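Local atomic coordinates of NtrC family transcriptional regulator (PDB entry 2Q5C), a protein that probably acts as a sigma54-dependent transcriptional activator that binds DNA and ATP, represented here by its N-terminal PrpR-like domain, probably a sensor. Residues S4-A8 / A180-I184; L17-P21 / I32-A36; L23-F29 / L173-I177; G94-A98 / G117-F123. All coordinates share one frame; numbering follows the deposited sequence.

Interaction 1. Residues S4-A8 / A180-I184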
loop_
_atom_site.group_PDB
_atom_site.type_symbol
_atom_site.label_atom_id
_atom_site.label_comp_id
_atom_site.label_asym_id
_atom_site.label_seq_id
_atom_site.Cartn_x
_atom_site.Cartn_y
_atom_site.Cartn_z
ATOM N N SER A 4 3.031 25.020 13.317
ATOM C CA SER A 4 3.511 23.638 13.203
ATOM C C SER A 4 2.749 22.890 12.118
ATOM O O SER A 4 1.526 22.995 12.021
ATOM C CB SER A 4 3.242 22.896 14.502
ATOM O OG SER A 4 3.826 23.519 15.611
ATOM N N LEU A 5 3.482 22.142 11.308
ATOM C CA LEU A 5 2.825 21.260 10.343
ATOM C C LEU A 5 2.594 19.891 10.944
ATOM O O LEU A 5 3.413 19.392 11.701
ATOM C CB LEU A 5 3.661 21.141 9.074
ATOM C CG LEU A 5 3.922 22.468 8.337
ATOM C CD1 LEU A 5 4.821 22.273 7.110
ATOM C CD2 LEU A 5 2.614 23.149 7.968
ATOM N N LYS A 6 1.473 19.301 10.560
ATOM C CA LYS A 6 1.074 17.977 11.058
ATOM C C LYS A 6 0.726 17.093 9.884
ATOM O O LYS A 6 -0.094 17.471 9.034
ATOM C CB LYS A 6 -0.135 18.101 11.963
ATOM C CG LYS A 6 0.101 19.013 13.187
ATOM C CD LYS A 6 -1.132 19.112 14.075
ATOM C CE LYS A 6 -1.527 17.787 14.697
ATOM N NZ LYS A 6 -2.724 17.981 15.582
ATOM N N ILE A 7 1.380 15.938 9.793
ATOM C CA ILE A 7 1.119 15.000 8.702
ATOM C C ILE A 7 0.858 13.635 9.274
ATOM O O ILE A 7 1.653 13.124 10.096
ATOM C CB ILE A 7 2.284 14.931 7.690
ATOM C CG1 ILE A 7 2.671 16.328 7.202
ATOM C CG2 ILE A 7 1.934 13.994 6.506
ATOM C CD1 ILE A 7 3.849 16.313 6.239
ATOM N N ALA A 8 -0.240 13.034 8.834
ATOM C CA ALA A 8 -0.599 11.668 9.224
ATOM C C ALA A 8 -0.190 10.663 8.180
ATOM O O ALA A 8 -0.460 10.850 7.006
ATOM C CB ALA A 8 -2.078 11.526 9.471
ATOM N N ALA A 180 3.926 16.055 0.031
ATOM C CA ALA A 180 2.976 16.578 1.002
ATOM C C ALA A 180 3.380 17.964 1.423
ATOM O O ALA A 180 2.517 18.856 1.500
ATOM C CB ALA A 180 2.944 15.625 2.267
ATOM N N LEU A 181 4.657 18.150 1.732
ATOM C CA LEU A 181 5.114 19.470 2.197
ATOM C C LEU A 181 4.883 20.512 1.122
ATOM O O LEU A 181 4.479 21.646 1.437
ATOM C CB LEU A 181 6.562 19.438 2.643
ATOM C CG LEU A 181 6.817 18.659 3.939
ATOM C CD1 LEU A 181 8.299 18.400 4.101
ATOM C CD2 LEU A 181 6.274 19.377 5.171
ATOM N N ASN A 182 5.090 20.134 -0.145
ATOM C CA ASN A 182 4.853 21.078 -1.247
ATOM C C ASN A 182 3.381 21.434 -1.379
ATOM O O ASN A 182 3.028 22.613 -1.584
ATOM C CB ASN A 182 5.379 20.503 -2.566
ATOM C CG ASN A 182 6.890 20.453 -2.622
ATOM O OD1 ASN A 182 7.579 21.078 -1.816
ATOM N ND2 ASN A 182 7.423 19.707 -3.596
ATOM N N LEU A 183 2.510 20.448 -1.240
ATOM C CA LEU A 183 1.074 20.646 -1.359
ATOM C C LEU A 183 0.553 21.523 -0.236
ATOM O O LEU A 183 -0.324 22.379 -0.462
ATOM C CB LEU A 183 0.335 19.307 -1.321
ATOM C CG LEU A 183 -0.425 18.723 -2.509
ATOM C CD1 LEU A 183 0.104 19.212 -3.874
ATOM C CD2 LEU A 183 -0.461 17.191 -2.432
ATOM N N ILE A 184 1.077 21.314 0.972
ATOM C CA ILE A 184 0.663 22.120 2.121
ATOM C C ILE A 184 1.025 23.580 1.876
ATOM O O ILE A 184 0.191 24.471 2.089
ATOM C CB ILE A 184 1.266 21.599 3.443
ATOM C CG1 ILE A 184 0.688 20.228 3.780
ATOM C CG2 ILE A 184 0.976 22.573 4.611
ATOM C CD1 ILE A 184 1.572 19.416 4.781
#
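L5 meets helix 170-187 with both of its methyl branches, each against a different residue. CD1 of L5 lies 3.8 Å from CD2 of L181, and CD2 of L5 sits equally far, 3.8 Å, from CG2 of I184. The leucine thus straddles two helix positions, running past I184 in the opposite direction. Two residues on, I7 reaches the same helix face with its longer branch: its CD1 is 4.1 Å from CB of A180, while its CG1 stands 4.1 Å from CD1 of I184. With CG1 turned anti to the carbonyl carbon (chi1 -52°) and the branch extended beyond it, I7 brings its terminal methyl into contact with A180, L181 and I184. CD2 of L181 is shared, touching I7 CD1 as well as L5. These side chains join a parallel sheet of order 2-1-3-4, built as in Rossmann-like alpha/beta domains, to the C-terminal helix of the chain. The axes of strand 6-8 and helix segment 180-184 pass 10.5 Å apart at 131°, and of the 238 Å² buried on both segments together, the strand's share falls almost wholly on L5 and I7. Outside the pair, F29 touches both L5 and I7, I56 adjoins I7, and A54 adjoins I184. Backbone hydrogen bonds of I7 with I30 and I32 hold its strand beside strand 30-35.

Interaction 2. Residues L17-P21 / I32-A36. With SO4 (sulfate ion), chain F; SO4 (sulfate ion), chain D.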
loop_
_atom_site.group_PDB
_atom_site.type_symbol
_atom_site.label_atom_id
_atom_site.label_comp_id
_atom_site.label_asym_id
_atom_site.label_seq_id
_atom_site.Cartn_x
_atom_site.Cartn_y
_atom_site.Cartn_z
ATOM N N LEU A 17 5.730 2.782 9.347
ATOM C CA LEU A 17 5.196 3.451 10.526
ATOM C C LEU A 17 6.292 3.812 11.506
ATOM O O LEU A 17 6.243 4.873 12.106
ATOM C CB LEU A 17 4.109 2.612 11.219
ATOM C CG LEU A 17 2.831 2.392 10.373
ATOM C CD1 LEU A 17 1.979 1.233 10.907
ATOM C CD2 LEU A 17 1.997 3.679 10.289
ATOM N N ASN A 18 7.304 2.954 11.655
ATOM C CA ASN A 18 8.393 3.286 12.571
ATOM C C ASN A 18 9.403 4.282 11.995
ATOM O O ASN A 18 10.047 5.030 12.734
ATOM C CB ASN A 18 9.115 2.026 13.046
ATOM C CG ASN A 18 8.216 1.094 13.825
ATOM O OD1 ASN A 18 8.256 -0.125 13.628
ATOM N ND2 ASN A 18 7.409 1.654 14.724
ATOM N N LEU A 19 9.551 4.300 10.676
ATOM C CA LEU A 19 10.434 5.259 10.038
ATOM C C LEU A 19 9.861 6.702 10.059
ATOM O O LEU A 19 10.591 7.685 10.179
ATOM C CB LEU A 19 10.690 4.823 8.593
ATOM C CG LEU A 19 11.501 5.767 7.704
ATOM C CD1 LEU A 19 12.927 5.996 8.280
ATOM C CD2 LEU A 19 11.585 5.180 6.305
ATOM N N PHE A 20 8.539 6.803 9.918
ATOM C CA PHE A 20 7.925 8.103 9.679
ATOM C C PHE A 20 8.268 9.157 10.759
ATOM O O PHE A 20 8.614 10.287 10.420
ATOM C CB PHE A 20 6.419 7.879 9.499
ATOM C CG PHE A 20 5.617 9.103 9.092
ATOM C CD1 PHE A 20 5.776 9.653 7.827
ATOM C CD2 PHE A 20 4.645 9.647 9.935
ATOM C CE1 PHE A 20 5.012 10.763 7.434
ATOM C CE2 PHE A 20 3.871 10.755 9.526
ATOM C CZ PHE A 20 4.064 11.281 8.286
ATOM N N PRO A 21 8.173 8.816 12.062
ATOM C CA PRO A 21 8.549 9.833 13.051
ATOM C C PRO A 21 10.011 10.261 12.998
ATOM O O PRO A 21 10.335 11.371 13.425
ATOM C CB PRO A 21 8.259 9.167 14.409
ATOM C CG PRO A 21 7.499 7.969 14.120
ATOM C CD PRO A 21 7.621 7.601 12.686
ATOM N N ILE A 32 1.811 11.870 12.849
ATOM C CA ILE A 32 0.714 11.083 13.380
ATOM C C ILE A 32 0.782 9.778 12.614
ATOM O O ILE A 32 0.919 9.807 11.390
ATOM C CB ILE A 32 -0.663 11.768 13.162
ATOM C CG1 ILE A 32 -0.736 13.086 13.956
ATOM C CG2 ILE A 32 -1.778 10.844 13.616
ATOM C CD1 ILE A 32 -0.194 14.337 13.238
ATOM N N THR A 33 0.747 8.640 13.282
ATOM C CA THR A 33 0.694 7.343 12.591
ATOM C C THR A 33 -0.533 6.575 13.036
ATOM O O THR A 33 -0.902 6.618 14.222
ATOM C CB THR A 33 1.947 6.490 12.819
ATOM O OG1 THR A 33 2.109 6.278 14.223
ATOM C CG2 THR A 33 3.190 7.168 12.268
ATOM N N LYS A 34 -1.187 5.907 12.090
ATOM C CA LYS A 34 -2.365 5.092 12.388
ATOM C C LYS A 34 -2.286 3.836 11.551
ATOM O O LYS A 34 -1.904 3.865 10.373
ATOM C CB LYS A 34 -3.679 5.830 12.065
ATOM C CG LYS A 34 -3.846 7.168 12.805
ATOM C CD LYS A 34 -4.162 6.969 14.309
ATOM C CE LYS A 34 -4.321 8.313 15.010
ATOM N NZ LYS A 34 -4.314 8.217 16.522
ATOM N N THR A 35 -2.657 2.710 12.152
ATOM C CA THR A 35 -2.561 1.435 11.487
ATOM C C THR A 35 -3.926 1.066 10.950
ATOM O O THR A 35 -4.845 0.732 11.730
ATOM C CB THR A 35 -2.049 0.357 12.484
ATOM O OG1 THR A 35 -0.762 0.764 12.962
ATOM C CG2 THR A 35 -1.934 -1.013 11.812
ATOM N N ALA A 36 -4.077 1.157 9.633
ATOM C CA ALA A 36 -5.381 0.893 9.015
ATOM C C ALA A 36 -5.252 0.799 7.513
ATOM O O ALA A 36 -4.261 1.246 6.950
ATOM C CB ALA A 36 -6.362 2.029 9.370
HETATM S S SO4 F . -2.738 2.785 15.860
HETATM O O1 SO4 F . -3.752 3.001 14.826
HETATM O O2 SO4 F . -3.057 1.564 16.602
HETATM O O3 SO4 F . -1.417 2.612 15.263
HETATM O O4 SO4 F . -2.741 3.933 16.771
HETATM S S SO4 D . -6.664 11.043 17.548
HETATM O O1 SO4 D . -7.417 9.905 17.011
HETATM O O2 SO4 D . -6.896 11.073 18.993
HETATM O O3 SO4 D . -5.259 10.874 17.252
HETATM O O4 SO4 D . -7.142 12.288 16.934
#
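The ring of F20 is approached obliquely by two groups of strand 30-35: CG2 of T33, 3.7 Å from F20 CD2, and the backbone O of I32, 3.6 Å from F20 CE2. The ring comes to the strand because CG lies anti to the backbone N (chi1 -174°), and its side chain slides past that of T33 in the opposite direction. One turn back, L17 divides its branches between neighbouring strand residues. Its CD2 rests on CB of T33 at 3.8 Å and also adjoins the carbonyl O of K34, while CD1 comes within 3.5 Å of OG1 of T35. CG2 of T33, anti to the carbonyl carbon, is the branch that meets F20.

Beyond the apolar patch, two sulfate ions, probably from the crystallisation liquor, bind near K34 and T35. The backbone N of T35 gives O1 of the chain F sulfate a nearly straight hydrogen bond of 2.9 Å (174° at the hydrogen). NZ of K34, on a chain bent at chi2, bonds O3 of the chain D sulfate at 2.9 Å. The helix and strand segments run almost exactly antiparallel, at 174° with axes 8.8 Å apart, as expected in a beta-alpha-beta crossover, where the connecting helix runs back and the second strand runs forward again. F20 and L17 also touch L9 of strand 6-11, F20 reaches L173 and I177 of helix 170-187, and K34 packs on I44 of helix 38-48.

Interaction 3. Residues L23-F29 / L173-I177. With SO4 (sulfate ion), chain G.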
loop_
_atom_site.group_PDB
_atom_site.type_symbol
_atom_site.label_atom_id
_atom_site.label_comp_id
_atom_site.label_asym_id
_atom_site.label_seq_id
_atom_site.Cartn_x
_atom_site.Cartn_y
_atom_site.Cartn_z
ATOM N N LEU A 23 11.694 10.573 10.160
ATOM C CA LEU A 23 11.730 11.546 9.072
ATOM C C LEU A 23 11.092 12.861 9.478
ATOM O O LEU A 23 11.510 13.929 9.027
ATOM C CB LEU A 23 11.099 10.987 7.803
ATOM C CG LEU A 23 11.709 9.688 7.260
ATOM C CD1 LEU A 23 10.984 9.205 6.022
ATOM C CD2 LEU A 23 13.190 9.896 6.947
ATOM N N ALA A 24 10.103 12.799 10.362
ATOM C CA ALA A 24 9.466 14.020 10.862
ATOM C C ALA A 24 10.431 14.938 11.644
ATOM O O ALA A 24 10.334 16.160 11.596
ATOM C CB ALA A 24 8.249 13.667 11.693
ATOM N N LEU A 25 11.401 14.340 12.347
ATOM C CA LEU A 25 12.457 15.130 12.998
ATOM C C LEU A 25 13.348 15.872 11.992
ATOM O O LEU A 25 13.713 17.037 12.190
ATOM C CB LEU A 25 13.348 14.240 13.860
ATOM C CG LEU A 25 12.855 13.567 15.122
ATOM C CD1 LEU A 25 14.059 12.912 15.773
ATOM C CD2 LEU A 25 12.293 14.626 16.061
ATOM N N GLU A 26 13.673 15.177 10.907
ATOM C CA GLU A 26 14.541 15.699 9.866
ATOM C C GLU A 26 13.863 16.806 9.052
ATOM O O GLU A 26 14.524 17.721 8.541
ATOM C CB GLU A 26 14.970 14.539 8.964
ATOM C CG GLU A 26 15.836 14.927 7.792
ATOM C CD GLU A 26 16.104 13.765 6.874
ATOM O OE1 GLU A 26 16.241 12.624 7.383
ATOM O OE2 GLU A 26 16.201 13.997 5.650
ATOM N N LYS A 27 12.537 16.716 8.926
ATOM C CA LYS A 27 11.772 17.670 8.145
ATOM C C LYS A 27 10.903 18.624 8.983
ATOM O O LYS A 27 10.131 19.417 8.428
ATOM C CB LYS A 27 10.939 16.926 7.087
ATOM C CG LYS A 27 11.746 15.958 6.202
ATOM C CD LYS A 27 12.815 16.649 5.363
ATOM C CE LYS A 27 13.553 15.629 4.474
ATOM N NZ LYS A 27 14.931 16.058 4.051
ATOM N N ASN A 28 11.058 18.552 10.303
ATOM C CA ASN A 28 10.355 19.439 11.251
ATOM C C ASN A 28 8.826 19.501 11.052
ATOM O O ASN A 28 8.257 20.562 10.823
ATOM C CB ASN A 28 11.002 20.849 11.288
ATOM C CG ASN A 28 10.522 21.698 12.486
ATOM O OD1 ASN A 28 10.271 21.182 13.586
ATOM N ND2 ASN A 28 10.382 23.006 12.262
ATOM N N PHE A 29 8.160 18.350 11.109
ATOM C CA PHE A 29 6.695 18.332 11.202
ATOM C C PHE A 29 6.310 17.350 12.301
ATOM O O PHE A 29 7.127 16.518 12.705
ATOM C CB PHE A 29 5.996 17.995 9.866
ATOM C CG PHE A 29 6.270 16.604 9.363
ATOM C CD1 PHE A 29 5.483 15.541 9.793
ATOM C CD2 PHE A 29 7.310 16.363 8.463
ATOM C CE1 PHE A 29 5.720 14.240 9.321
ATOM C CE2 PHE A 29 7.564 15.065 7.985
ATOM C CZ PHE A 29 6.774 14.009 8.414
ATOM N N LEU A 173 8.866 6.801 0.795
ATOM C CA LEU A 173 8.266 7.588 1.865
ATOM C C LEU A 173 8.846 8.997 1.896
ATOM O O LEU A 173 8.087 9.950 2.070
ATOM C CB LEU A 173 8.444 6.884 3.215
ATOM C CG LEU A 173 7.794 7.590 4.414
ATOM C CD1 LEU A 173 6.290 7.843 4.173
ATOM C CD2 LEU A 173 7.996 6.753 5.675
ATOM N N ARG A 174 10.156 9.144 1.680
ATOM C CA ARG A 174 10.739 10.506 1.570
ATOM C C ARG A 174 10.117 11.306 0.452
ATOM O O ARG A 174 9.821 12.510 0.635
ATOM C CB ARG A 174 12.253 10.424 1.381
ATOM C CG ARG A 174 12.991 9.964 2.628
ATOM C CD ARG A 174 14.501 9.931 2.349
ATOM N NE ARG A 174 15.221 9.622 3.570
ATOM C CZ ARG A 174 15.610 10.544 4.452
ATOM N NH1 ARG A 174 15.351 11.836 4.237
ATOM N NH2 ARG A 174 16.249 10.166 5.542
ATOM N N ARG A 175 9.900 10.664 -0.700
ATOM C CA ARG A 175 9.275 11.366 -1.832
ATOM C C ARG A 175 7.866 11.803 -1.500
ATOM O O ARG A 175 7.436 12.902 -1.881
ATOM C CB ARG A 175 9.270 10.499 -3.096
ATOM C CG ARG A 175 10.660 10.202 -3.658
ATOM C CD ARG A 175 10.549 9.594 -5.050
ATOM N NE ARG A 175 10.163 8.181 -5.035
ATOM C CZ ARG A 175 11.012 7.166 -5.204
ATOM N NH1 ARG A 175 12.309 7.405 -5.404
ATOM N NH2 ARG A 175 10.564 5.911 -5.182
ATOM N N ALA A 176 7.112 10.951 -0.803
ATOM C CA ALA A 176 5.737 11.308 -0.439
ATOM C C ALA A 176 5.708 12.472 0.543
ATOM O O ALA A 176 4.834 13.346 0.471
ATOM C CB ALA A 176 4.992 10.081 0.123
ATOM N N ILE A 177 6.661 12.500 1.467
ATOM C CA ILE A 177 6.750 13.611 2.415
ATOM C C ILE A 177 7.050 14.899 1.680
ATOM O O ILE A 177 6.401 15.912 1.956
ATOM C CB ILE A 177 7.781 13.327 3.527
ATOM C CG1 ILE A 177 7.232 12.236 4.453
ATOM C CG2 ILE A 177 8.124 14.597 4.318
ATOM C CD1 ILE A 177 8.280 11.657 5.392
HETATM S S SO4 G . 15.017 13.627 1.028
HETATM O O1 SO4 G . 14.511 13.158 -0.261
HETATM O O2 SO4 G . 14.081 13.312 2.106
HETATM O O3 SO4 G . 16.303 12.975 1.271
HETATM O O4 SO4 G . 15.194 15.081 0.995
#
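OE2 of E26, in the conformer modelled here (E26 has a second), is gripped by two cations: NH1 of R174 at 2.7 Å and NZ of K27 at 2.9 Å. Both donors come from the same face of the carboxylate plane, the arginine on the syn side and the lysine on the anti side. R174, extended from CG to NE (chi2 -179°), carries its guanidinium out to E26 and completes an end-on pair by giving NH2 to OE1 at 3.1 Å, on that oxygen's syn lone pair. The carboxylate and guanidinium planes are 35° apart, so the bidentate bridge is twisted. NH1 has a second acceptor, O2 of a sulfate probably left from crystallisation, at 2.9 Å; K27 NZ bonds another oxygen of that ion. These two anions would be expected to temper the mutual charge of lysine and arginine.

This network lies along the outer side of a contact between helix 14-27 and the C-terminal helix 170-187, whose short segments cross at -43° with axes 11.6 Å apart. Both helices lie on the same side of the first parallel sheet. CD2 of L23 lies over one guanidinium face, 3.4 Å from R174 NH2, whereas its CD1 packs on I177 CD1 at 3.7 Å and on L173. Farther in, CG2 of I177 meets CE2 of F29 obliquely at 3.7 Å, while A24 CB covers one face of that ring. E170 takes R174 NE in a further salt bridge.

Interaction 4. Residues G94-A98 / G117-F123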
loop_
_atom_site.group_PDB
_atom_site.type_symbol
_atom_site.label_atom_id
_atom_site.label_comp_id
_atom_site.label_asym_id
_atom_site.label_seq_id
_atom_site.Cartn_x
_atom_site.Cartn_y
_atom_site.Cartn_z
ATOM N N GLY A 94 7.225 -21.611 -3.774
ATOM C CA GLY A 94 6.889 -22.317 -5.012
ATOM C C GLY A 94 7.058 -21.375 -6.184
ATOM O O GLY A 94 7.398 -20.208 -5.975
ATOM N N ASN A 95 6.846 -21.855 -7.406
ATOM C CA ASN A 95 7.013 -20.986 -8.586
ATOM C C ASN A 95 5.735 -20.447 -9.220
ATOM O O ASN A 95 5.812 -19.574 -10.089
ATOM C CB ASN A 95 7.918 -21.626 -9.656
ATOM C CG ASN A 95 7.615 -23.089 -9.886
ATOM O OD1 ASN A 95 6.470 -23.480 -10.112
ATOM N ND2 ASN A 95 8.658 -23.914 -9.841
ATOM N N GLU A 96 4.574 -20.954 -8.800
ATOM C CA GLU A 96 3.311 -20.497 -9.376
ATOM C C GLU A 96 2.597 -19.584 -8.390
ATOM O O GLU A 96 2.272 -19.983 -7.298
ATOM C CB GLU A 96 2.397 -21.652 -9.834
ATOM C CG GLU A 96 1.054 -21.096 -10.321
ATOM C CD GLU A 96 0.194 -22.057 -11.155
ATOM O OE1 GLU A 96 0.175 -23.277 -10.862
ATOM O OE2 GLU A 96 -0.474 -21.562 -12.101
ATOM N N LEU A 97 2.383 -18.339 -8.811
ATOM C CA LEU A 97 1.896 -17.306 -7.894
ATOM C C LEU A 97 0.717 -16.556 -8.467
ATOM O O LEU A 97 0.595 -16.446 -9.679
ATOM C CB LEU A 97 3.020 -16.269 -7.660
ATOM C CG LEU A 97 4.472 -16.736 -7.549
ATOM C CD1 LEU A 97 5.421 -15.549 -7.460
ATOM C CD2 LEU A 97 4.643 -17.615 -6.341
ATOM N N ALA A 98 -0.111 -16.000 -7.588
ATOM C CA ALA A 98 -1.116 -15.013 -7.993
ATOM C C ALA A 98 -0.586 -13.647 -7.610
ATOM O O ALA A 98 -0.202 -13.455 -6.460
ATOM C CB ALA A 98 -2.446 -15.248 -7.290
ATOM N N GLY A 117 11.735 -16.260 -13.424
ATOM C CA GLY A 117 11.535 -17.686 -13.654
ATOM C C GLY A 117 10.374 -18.244 -12.858
ATOM O O GLY A 117 10.466 -19.323 -12.250
ATOM N N VAL A 118 9.276 -17.498 -12.857
ATOM C CA VAL A 118 8.036 -17.882 -12.180
ATOM C C VAL A 118 6.855 -17.902 -13.138
ATOM O O VAL A 118 6.958 -17.422 -14.276
ATOM C CB VAL A 118 7.719 -16.921 -11.000
ATOM C CG1 VAL A 118 8.743 -17.073 -9.913
ATOM C CG2 VAL A 118 7.654 -15.474 -11.474
ATOM N N LYS A 119 5.754 -18.502 -12.698
ATOM C CA LYS A 119 4.503 -18.434 -13.423
ATOM C C LYS A 119 3.593 -17.555 -12.592
ATOM O O LYS A 119 3.475 -17.739 -11.375
ATOM C CB LYS A 119 3.894 -19.837 -13.590
ATOM C CG LYS A 119 2.713 -19.871 -14.550
ATOM C CD LYS A 119 2.294 -21.304 -14.859
ATOM C CE LYS A 119 1.019 -21.310 -15.702
ATOM N NZ LYS A 119 0.074 -22.378 -15.234
ATOM N N ILE A 120 2.994 -16.574 -13.244
ATOM C CA ILE A 120 2.173 -15.604 -12.546
ATOM C C ILE A 120 0.820 -15.519 -13.202
ATOM O O ILE A 120 0.731 -15.364 -14.432
ATOM C CB ILE A 120 2.849 -14.212 -12.581
ATOM C CG1 ILE A 120 4.087 -14.215 -11.686
ATOM C CG2 ILE A 120 1.902 -13.109 -12.100
ATOM C CD1 ILE A 120 4.972 -13.052 -11.882
ATOM N N LYS A 121 -0.227 -15.634 -12.394
ATOM C CA LYS A 121 -1.576 -15.288 -12.838
ATOM C C LYS A 121 -1.927 -13.975 -12.170
ATOM O O LYS A 121 -1.847 -13.852 -10.958
ATOM C CB LYS A 121 -2.587 -16.367 -12.479
ATOM C CG LYS A 121 -3.962 -16.126 -13.103
ATOM C CD LYS A 121 -4.731 -17.443 -13.312
ATOM C CE LYS A 121 -6.038 -17.248 -14.099
ATOM N NZ LYS A 121 -5.866 -16.508 -15.387
ATOM N N GLU A 122 -2.287 -12.989 -12.978
ATOM C CA GLU A 122 -2.599 -11.658 -12.470
ATOM C C GLU A 122 -4.101 -11.522 -12.261
ATOM O O GLU A 122 -4.909 -11.948 -13.109
ATOM C CB GLU A 122 -2.088 -10.636 -13.473
ATOM C CG GLU A 122 -2.388 -9.186 -13.094
ATOM C CD GLU A 122 -1.971 -8.235 -14.190
ATOM O OE1 GLU A 122 -0.746 -8.040 -14.374
ATOM O OE2 GLU A 122 -2.858 -7.707 -14.892
ATOM N N PHE A 123 -4.473 -10.946 -11.124
ATOM C CA PHE A 123 -5.863 -10.664 -10.796
ATOM C C PHE A 123 -5.951 -9.203 -10.418
ATOM O O PHE A 123 -5.088 -8.700 -9.702
ATOM C CB PHE A 123 -6.329 -11.496 -9.599
ATOM C CG PHE A 123 -6.212 -13.005 -9.784
ATOM C CD1 PHE A 123 -7.340 -13.773 -10.056
ATOM C CD2 PHE A 123 -4.983 -13.646 -9.652
ATOM C CE1 PHE A 123 -7.234 -15.175 -10.194
ATOM C CE2 PHE A 123 -4.872 -15.041 -9.801
ATOM C CZ PHE A 123 -6.002 -15.801 -10.077
#
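A beta-alpha-beta unit, strand 96-102, helix 109-116 and strand 119-125, brings these segments together as adjacent parallel strands in the chain's second sheet, with 119-125 at its margin. The strand axes lie 4.7 Å apart at 17°, and E96, L97 and A98 pair with K119, I120 and K121. Three backbone hydrogen bonds set this register: K119 N to N95 O at 2.8 Å, L97 N to K119 O at 2.9 Å, and K121 N to L97 O at 3.0 Å. L97 therefore uses both its N and its O on the neighbouring strand, donating to one residue and accepting from another two positions on, as parallel pairing requires. CA-H...O contacts supplement these bonds; I120 CA, for one, approaches L97 O, the oxygen that K121 N also uses.

On the face they share with A98 and K121, E96 and K119 run side by side in the same direction, each with CG anti to its backbone N (E96 chi1 176°). Their salt bridge is long, 3.3 Å from K119 NZ to E96 OE2, with the nitrogen 50° out of the carboxylate plane. At the far end of the contact, beside helix 131-140, CB of A98 meets CE2 of F123 obliquely at 3.5 Å.

How the interactions relate
Interactions 1, 2 and 3 form one continuous cluster around the first sheet, whereas interaction 4 belongs to the second sheet, on the opposite side of the chain's centre. F20 and F29 join interactions 2 and 3, F20 CZ standing 3.5 Å from F29 CE1; sulfate ions are bound at both of these contacts. Interaction 1 meets interaction 3 where L5 O comes 3.5 Å from F29 CB, and both use helix 170-187; their centres are 9 Å apart. A probable hydrogen bond, I7 O to I32 N at 3.0 Å, ties interaction 1 to interaction 2. Interaction 4 lies about 19 Å from interaction 2 between nearest atoms, yet repeats its beta-alpha-beta plan in a second sheet of the same strand order.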